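Local atomic coordinates of aminotransferase class-III (Sphaerobacter thermophilus DSM 20745, PDB entry 6K8H), a protein that is an omega-transaminase of the class-III aminotransferase family and holds (5-hydroxy-4,6-dimethylpyridin-3-yl)methyl dihydrogen phosphate in its pocket. Residues L110-R114 against L329-L335; A86-L91 against P322-A327; R64-V68 against E429-F433. All coordinates share one frame; numbering follows the deposited sequence.

Contact 1: L110-R114 against L329-L335; sequences LLTER and LTAMRKL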
# COMPACT_ATOMS: atom_id res chain seq x y z
N LEU B 110 2.89 -16.77 13.93
CA LEU B 110 3.46 -15.98 15.03
C LEU B 110 2.47 -14.92 15.54
O LEU B 110 2.24 -14.80 16.75
CB LEU B 110 4.77 -15.33 14.60
CG LEU B 110 5.51 -14.52 15.68
CD1 LEU B 110 7.03 -14.58 15.46
CD2 LEU B 110 5.03 -13.06 15.72
N LEU B 111 1.90 -14.13 14.62
CA LEU B 111 0.99 -13.06 15.04
C LEU B 111 -0.23 -13.61 15.77
O LEU B 111 -0.65 -13.05 16.79
CB LEU B 111 0.53 -12.23 13.83
CG LEU B 111 1.59 -11.29 13.22
CD1 LEU B 111 1.03 -10.58 11.98
CD2 LEU B 111 2.08 -10.29 14.24
N THR B 112 -0.83 -14.69 15.27
CA THR B 112 -2.01 -15.21 15.95
C THR B 112 -1.64 -15.87 17.28
O THR B 112 -2.45 -15.86 18.21
CB THR B 112 -2.79 -16.21 15.07
OG1 THR B 112 -1.93 -17.25 14.61
CG2 THR B 112 -3.41 -15.50 13.87
N GLU B 113 -0.42 -16.41 17.40
CA GLU B 113 -0.01 -16.97 18.69
C GLU B 113 0.16 -15.88 19.73
O GLU B 113 -0.18 -16.08 20.91
CB GLU B 113 1.28 -17.77 18.54
CG GLU B 113 1.08 -19.24 18.14
CD GLU B 113 2.26 -19.82 17.34
OE1 GLU B 113 3.42 -19.40 17.55
OE2 GLU B 113 2.00 -20.72 16.50
N ARG B 114 0.65 -14.71 19.32
CA ARG B 114 1.00 -13.68 20.30
C ARG B 114 -0.19 -12.82 20.73
O ARG B 114 -0.27 -12.43 21.90
CB ARG B 114 2.09 -12.78 19.74
CG ARG B 114 3.43 -13.46 19.60
CD ARG B 114 4.53 -12.44 19.43
NE ARG B 114 5.82 -13.10 19.30
CZ ARG B 114 6.98 -12.46 19.30
NH1 ARG B 114 7.00 -11.14 19.40
NH2 ARG B 114 8.11 -13.16 19.19
N LEU B 329 9.09 -12.04 10.09
CA LEU B 329 9.26 -13.18 10.99
C LEU B 329 10.51 -13.02 11.84
O LEU B 329 10.48 -13.24 13.06
CB LEU B 329 9.32 -14.49 10.19
CG LEU B 329 9.22 -15.72 11.09
CD1 LEU B 329 7.85 -15.76 11.77
CD2 LEU B 329 9.49 -17.02 10.34
N THR B 330 11.63 -12.62 11.22
CA THR B 330 12.87 -12.43 11.98
C THR B 330 12.73 -11.29 12.99
O THR B 330 13.08 -11.45 14.17
CB THR B 330 14.02 -12.16 11.01
OG1 THR B 330 14.04 -13.18 10.01
CG2 THR B 330 15.37 -12.14 11.73
N ALA B 331 12.21 -10.14 12.55
CA ALA B 331 12.05 -9.00 13.45
C ALA B 331 11.21 -9.36 14.66
O ALA B 331 11.57 -9.05 15.80
CB ALA B 331 11.42 -7.82 12.70
N MET B 332 10.09 -10.04 14.43
CA MET B 332 9.21 -10.38 15.54
C MET B 332 9.83 -11.45 16.43
O MET B 332 9.71 -11.37 17.65
CB MET B 332 7.85 -10.83 15.01
CG MET B 332 7.08 -9.75 14.27
SD MET B 332 6.88 -8.22 15.22
CE MET B 332 5.70 -8.76 16.47
N ARG B 333 10.50 -12.45 15.84
CA ARG B 333 11.12 -13.48 16.66
C ARG B 333 12.18 -12.90 17.57
O ARG B 333 12.41 -13.44 18.66
CB ARG B 333 11.73 -14.58 15.80
CG ARG B 333 10.73 -15.68 15.42
CD ARG B 333 11.38 -16.77 14.57
NE ARG B 333 10.37 -17.76 14.17
CZ ARG B 333 10.57 -18.71 13.27
NH1 ARG B 333 11.74 -18.81 12.65
NH2 ARG B 333 9.58 -19.56 12.97
N LYS B 334 12.86 -11.84 17.14
CA LYS B 334 13.84 -11.17 17.99
C LYS B 334 13.21 -10.34 19.11
O LYS B 334 13.91 -10.00 20.07
CB LYS B 334 14.75 -10.28 17.14
CG LYS B 334 15.67 -11.08 16.23
CD LYS B 334 16.34 -10.21 15.15
CE LYS B 334 17.10 -9.06 15.73
NZ LYS B 334 18.51 -9.41 16.07
N LEU B 335 11.92 -9.98 18.99
CA LEU B 335 11.19 -9.24 20.03
C LEU B 335 10.56 -10.24 20.99
O LEU B 335 9.39 -10.61 20.88
CB LEU B 335 10.12 -8.35 19.42
CG LEU B 335 10.44 -7.00 18.80
CD1 LEU B 335 9.12 -6.41 18.29
CD2 LEU B 335 11.11 -6.07 19.80
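Two torsion settings carry this contact: Arg-114 turns its CG opposite the carbonyl carbon (chi1 -69°) and runs extended from CG to NE, reaching Met-332 and Leu-335, while Leu-110 holds CG trans to its backbone N (chi1 -177°) and leans into Leu-329 and Met-332. The outstretched arginine delivers its guanidinium to the C-terminal end of helix 322-334, where the last turn and the loop after it present carbonyl oxygens. NH1 of Arg-114 donates to Leu-335 O at 2.9 Å, and NH2 of Arg-114 to Met-332 O, also at 2.9 Å. Both bonds are weak and well bent, and the oxygens lie obliquely to the flat group. Met-332 O is gripped twice, since the backbone N of Leu-335 bonds to it as well. A positive charge probably suits the partial negative charge of such a helix end. One turn earlier on helix 102-114 the chemistry is apolar. Leu-110 CD2 packs on Met-332 CB at 3.7 Å, and its other branch, CD1, meets Leu-329 CD1 at 4.0 Å and Arg-333 CG at 3.9 Å; a branched leucine can thus touch three residues of one helix. The segment axes are 11.6 Å apart and run within 29° of parallel, a spacing that calls for long side chains. Around the pair, Leu-111 lies on Phe-123 of strand 120-124, Met-332 touches Ile-283, and Ala-331 touches Ile-83 of helix 81-91, so that helix 322-334 is flanked by both helix 81-91 and helix 102-114.

Contact 2: A86-L91 against P322-A327; sequences AVIRQL and PVTMVA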
# COMPACT_ATOMS: atom_id res chain seq x y z
N ALA B 86 18.53 -13.05 6.87
CA ALA B 86 17.32 -13.76 6.43
C ALA B 86 16.87 -13.31 5.04
O ALA B 86 16.51 -14.13 4.18
CB ALA B 86 16.21 -13.57 7.45
N VAL B 87 16.88 -12.00 4.81
CA VAL B 87 16.48 -11.46 3.51
C VAL B 87 17.40 -11.97 2.41
O VAL B 87 16.95 -12.37 1.33
CB VAL B 87 16.44 -9.93 3.56
CG1 VAL B 87 16.33 -9.35 2.16
CG2 VAL B 87 15.28 -9.47 4.45
N ILE B 88 18.70 -11.93 2.68
CA ILE B 88 19.69 -12.39 1.66
C ILE B 88 19.44 -13.87 1.35
O ILE B 88 19.50 -14.23 0.18
CB ILE B 88 21.13 -12.08 2.14
CG1 ILE B 88 21.42 -10.58 2.03
CG2 ILE B 88 22.13 -12.92 1.37
CD1 ILE B 88 22.65 -10.14 2.77
N ARG B 89 19.14 -14.68 2.37
CA ARG B 89 18.77 -16.07 2.12
C ARG B 89 17.57 -16.16 1.18
O ARG B 89 17.55 -16.99 0.26
CB ARG B 89 18.45 -16.79 3.44
CG ARG B 89 19.64 -17.41 4.15
CD ARG B 89 19.19 -18.43 5.19
NE ARG B 89 18.49 -17.81 6.32
CZ ARG B 89 19.11 -17.19 7.33
NH1 ARG B 89 20.43 -17.11 7.35
NH2 ARG B 89 18.40 -16.66 8.33
N GLN B 90 16.56 -15.31 1.41
CA GLN B 90 15.34 -15.37 0.60
C GLN B 90 15.60 -14.92 -0.84
O GLN B 90 15.00 -15.47 -1.78
CB GLN B 90 14.23 -14.53 1.22
CG GLN B 90 12.92 -14.61 0.44
CD GLN B 90 12.40 -16.02 0.34
OE1 GLN B 90 12.44 -16.78 1.31
NE2 GLN B 90 11.91 -16.39 -0.83
N LEU B 91 16.48 -13.93 -1.02
CA LEU B 91 16.72 -13.37 -2.35
C LEU B 91 17.15 -14.44 -3.33
O LEU B 91 16.78 -14.40 -4.51
CB LEU B 91 17.79 -12.28 -2.29
CG LEU B 91 17.53 -10.95 -1.59
CD1 LEU B 91 18.75 -10.05 -1.72
CD2 LEU B 91 16.33 -10.27 -2.17
N PRO B 322 7.48 -12.89 -0.05
CA PRO B 322 8.35 -13.60 0.90
C PRO B 322 9.42 -12.72 1.54
O PRO B 322 9.85 -13.01 2.65
CB PRO B 322 8.98 -14.70 0.04
CG PRO B 322 7.96 -14.94 -1.05
CD PRO B 322 7.38 -13.57 -1.35
N VAL B 323 9.87 -11.65 0.89
CA VAL B 323 10.86 -10.81 1.55
C VAL B 323 10.27 -10.17 2.80
O VAL B 323 10.83 -10.28 3.89
CB VAL B 323 11.43 -9.77 0.58
CG1 VAL B 323 12.33 -8.82 1.34
CG2 VAL B 323 12.21 -10.48 -0.52
N THR B 324 9.12 -9.50 2.65
CA THR B 324 8.47 -8.90 3.81
C THR B 324 8.12 -9.95 4.86
O THR B 324 8.27 -9.71 6.06
CB THR B 324 7.21 -8.16 3.38
OG1 THR B 324 7.55 -7.12 2.46
CG2 THR B 324 6.47 -7.54 4.60
N MET B 325 7.67 -11.14 4.42
CA MET B 325 7.27 -12.17 5.39
C MET B 325 8.47 -12.67 6.19
O MET B 325 8.37 -12.84 7.41
CB MET B 325 6.58 -13.33 4.67
CG MET B 325 5.27 -12.93 4.00
SD MET B 325 3.95 -12.41 5.12
CE MET B 325 4.20 -10.62 5.16
N VAL B 326 9.60 -12.89 5.52
CA VAL B 326 10.80 -13.38 6.19
C VAL B 326 11.40 -12.30 7.10
O VAL B 326 11.78 -12.58 8.24
CB VAL B 326 11.79 -13.88 5.12
CG1 VAL B 326 13.18 -13.96 5.67
CG2 VAL B 326 11.33 -15.25 4.58
N ALA B 327 11.48 -11.06 6.61
CA ALA B 327 12.01 -9.98 7.44
C ALA B 327 11.12 -9.74 8.66
O ALA B 327 11.62 -9.51 9.77
CB ALA B 327 12.16 -8.71 6.61
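Gln-90 reaches across to Pro-322 and Val-326 in a nearly antiparallel helix pair, at 150° with segment axes 9.0 Å apart, formed by helices 81-91 and 322-334 of a fold of the PLP-dependent aminotransferase clan. From CB, which points toward helix 322-334, the chain leaves with CG trans to the backbone N (chi1 -178°). CG comes to 4.0 Å from Pro-322 CB. A bend at chi2 (58°) turns CD across the facing helix, with the OE1-to-NE2 line of the amide roughly along its axis. CD lies 3.7 Å from the same Pro-322 CB, OE1 rests 3.8 Å from Val-326 CG2, and NE2 passes close to the proline ring while its hydrogen bond goes to the backbone O of Gly-94. Glutamine suits this buried place because its methylene can pack against proline while its amide finds a backbone partner. His-103 of helix 102-114 packs on Gln-90, Pro-322 and Val-326. Most of the rest of the seam is made of alanines and valines, whose short side chains allow the helices to approach closely. Val-87 uses both branches, CG1 against Val-323 CG1 at 4.1 Å and CG2 against Ala-327 CB at 3.9 Å. The dimer partner adds to the packing here, with Leu-91 of the second subunit on Val-87 and Phe-288 of the second subunit on Val-323. At the start of the 86-91 segment the fit is snug: Ala-86 CB, a lone methyl, meets Val-326 CG1 at 3.5 Å.

Contact 3: R64-V68 against E429-F433; sequences RLDFV and EVEAF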
# COMPACT_ATOMS: atom_id res chain seq x y z
N ARG B 64 23.49 11.16 13.89
CA ARG B 64 22.59 11.42 15.01
C ARG B 64 22.07 10.09 15.54
O ARG B 64 21.92 9.13 14.79
CB ARG B 64 21.42 12.33 14.59
CG ARG B 64 21.82 13.66 13.93
CD ARG B 64 20.59 14.39 13.36
NE ARG B 64 20.94 15.73 12.85
CZ ARG B 64 21.31 16.00 11.60
NH1 ARG B 64 21.39 15.03 10.69
NH2 ARG B 64 21.60 17.25 11.23
N LEU B 65 21.78 10.05 16.84
CA LEU B 65 21.06 8.91 17.38
C LEU B 65 19.61 8.97 16.91
O LEU B 65 18.95 10.00 17.05
CB LEU B 65 21.12 8.91 18.91
CG LEU B 65 22.46 8.53 19.54
CD1 LEU B 65 22.41 8.74 21.03
CD2 LEU B 65 22.80 7.07 19.21
N ASP B 66 19.12 7.86 16.34
CA ASP B 66 17.82 7.85 15.67
C ASP B 66 16.74 7.44 16.66
O ASP B 66 16.67 6.27 17.06
CB ASP B 66 17.84 6.90 14.47
CG ASP B 66 16.62 7.05 13.56
OD1 ASP B 66 15.59 7.57 14.02
OD2 ASP B 66 16.70 6.64 12.38
N PHE B 67 15.93 8.41 17.09
CA PHE B 67 14.75 8.15 17.92
C PHE B 67 13.45 8.28 17.12
O PHE B 67 12.38 8.45 17.71
CB PHE B 67 14.72 9.09 19.12
CG PHE B 67 15.77 8.78 20.14
CD1 PHE B 67 17.07 9.22 19.95
CD2 PHE B 67 15.46 8.06 21.27
CE1 PHE B 67 18.06 8.95 20.91
CE2 PHE B 67 16.43 7.77 22.23
CZ PHE B 67 17.73 8.21 22.04
N VAL B 68 13.52 8.21 15.80
CA VAL B 68 12.34 8.20 14.94
C VAL B 68 12.13 6.82 14.33
O VAL B 68 11.03 6.28 14.36
CB VAL B 68 12.42 9.28 13.84
CG1 VAL B 68 11.12 9.32 13.03
CG2 VAL B 68 12.74 10.63 14.45
N GLU B 429 22.79 5.32 25.27
CA GLU B 429 21.98 6.11 24.34
C GLU B 429 20.91 6.91 25.07
O GLU B 429 20.63 8.05 24.70
CB GLU B 429 21.34 5.19 23.29
CG GLU B 429 22.30 4.71 22.21
CD GLU B 429 23.30 3.67 22.72
OE1 GLU B 429 22.99 2.98 23.73
OE2 GLU B 429 24.39 3.55 22.12
N VAL B 430 20.31 6.34 26.12
CA VAL B 430 19.30 7.05 26.91
C VAL B 430 19.91 8.26 27.60
O VAL B 430 19.35 9.36 27.60
CB VAL B 430 18.65 6.08 27.92
CG1 VAL B 430 17.79 6.84 28.92
CG2 VAL B 430 17.81 5.03 27.20
N GLU B 431 21.07 8.07 28.23
CA GLU B 431 21.76 9.18 28.86
C GLU B 431 22.17 10.24 27.84
O GLU B 431 22.08 11.44 28.12
CB GLU B 431 22.97 8.68 29.65
CG GLU B 431 22.55 8.09 30.97
CD GLU B 431 23.65 7.35 31.69
OE1 GLU B 431 24.75 7.17 31.11
OE2 GLU B 431 23.41 6.94 32.85
N ALA B 432 22.62 9.83 26.66
CA ALA B 432 22.93 10.80 25.62
C ALA B 432 21.70 11.62 25.25
O ALA B 432 21.77 12.84 25.10
CB ALA B 432 23.52 10.12 24.39
N PHE B 433 20.54 10.95 25.12
CA PHE B 433 19.32 11.69 24.85
C PHE B 433 19.03 12.70 25.96
O PHE B 433 18.76 13.88 25.68
CB PHE B 433 18.12 10.75 24.68
CG PHE B 433 16.86 11.48 24.34
CD1 PHE B 433 16.05 12.02 25.35
CD2 PHE B 433 16.51 11.71 23.02
CE1 PHE B 433 14.91 12.73 25.05
CE2 PHE B 433 15.36 12.42 22.69
CZ PHE B 433 14.56 12.93 23.71
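A strand of a small mixed sheet packs here against the C-terminal helix: Leu-65 of strand 63-66, and Phe-67 two residues further on, meet Glu-429, Ala-432 and Phe-433 of helix 427-445. The sheet is built from strands 48-52, 55-58, 63-66 and 411-412. At the heart of the contact is an inclined edge-to-face pair of rings, the edge of Phe-433 directed at the face of Phe-67, with centroids 4.8 Å apart and planes inclined at 53°. Phe-433 CD2 sits over the centre of the Phe-67 ring, 3.7 Å above its plane, brought there by a first torsion that sets CG trans to the backbone N (chi1 -177°). Phe-67 CZ also touches Phe-433 CB at 3.7 Å. Beside CZ, at the edge of the Phe-67 ring and in its plane, lies Glu-429 O, 3.9 Å away, which already accepts the helical bond from Phe-433 N. Leu-65 divides its branches between two residues: CD1 meets Ala-432 CB at 3.8 Å, and CD2 meets Glu-429 CG at 3.8 Å. Glu-429 bends at chi2 (72°) and offers methylene to the leucine, while its OE1 takes a hydrogen bond from Gly-426 N. Next to Phe-67 in the chain, Asp-66 OD1 accepts from Val-68 N at 2.8 Å in an Asx turn, which probably steadies the turn that carries Phe-67. Leu-350 of helix 337-361 packs on both phenylalanines, and Phe-374 makes a second edge-to-face pair with Phe-433. No hydrogen bond joins the two segments. Cohesion therefore rests on apolar packing and on ring electrostatics, in which the slightly positive ring edges probably favour the pi face of Phe-67 and the carbonyl oxygen of Glu-429.

Contacts 1 and 2 share helix 322-334: its later turns meet helix 102-114 in contact 1, its first turns meet helix 81-91 in contact 2, and these two partners follow one another in the sequence. Their centres are 14 Å apart, and they touch where Thr-330 OG1 lies 3.4 Å from Ala-86 CB. Contact 3 stands apart, its centre 26 Å from that of contact 1 and 29 Å from that of contact 2, and it ties the early strand 63-66 to the last helix of the chain. Tyr-154, Asp-255 and Lys-282 are among the pocket residues of (5-hydroxy-4,6-dimethylpyridin-3-yl)methyl dihydrogen phosphate; one bound copy lies about 14 Å from the side chain of Pro-322.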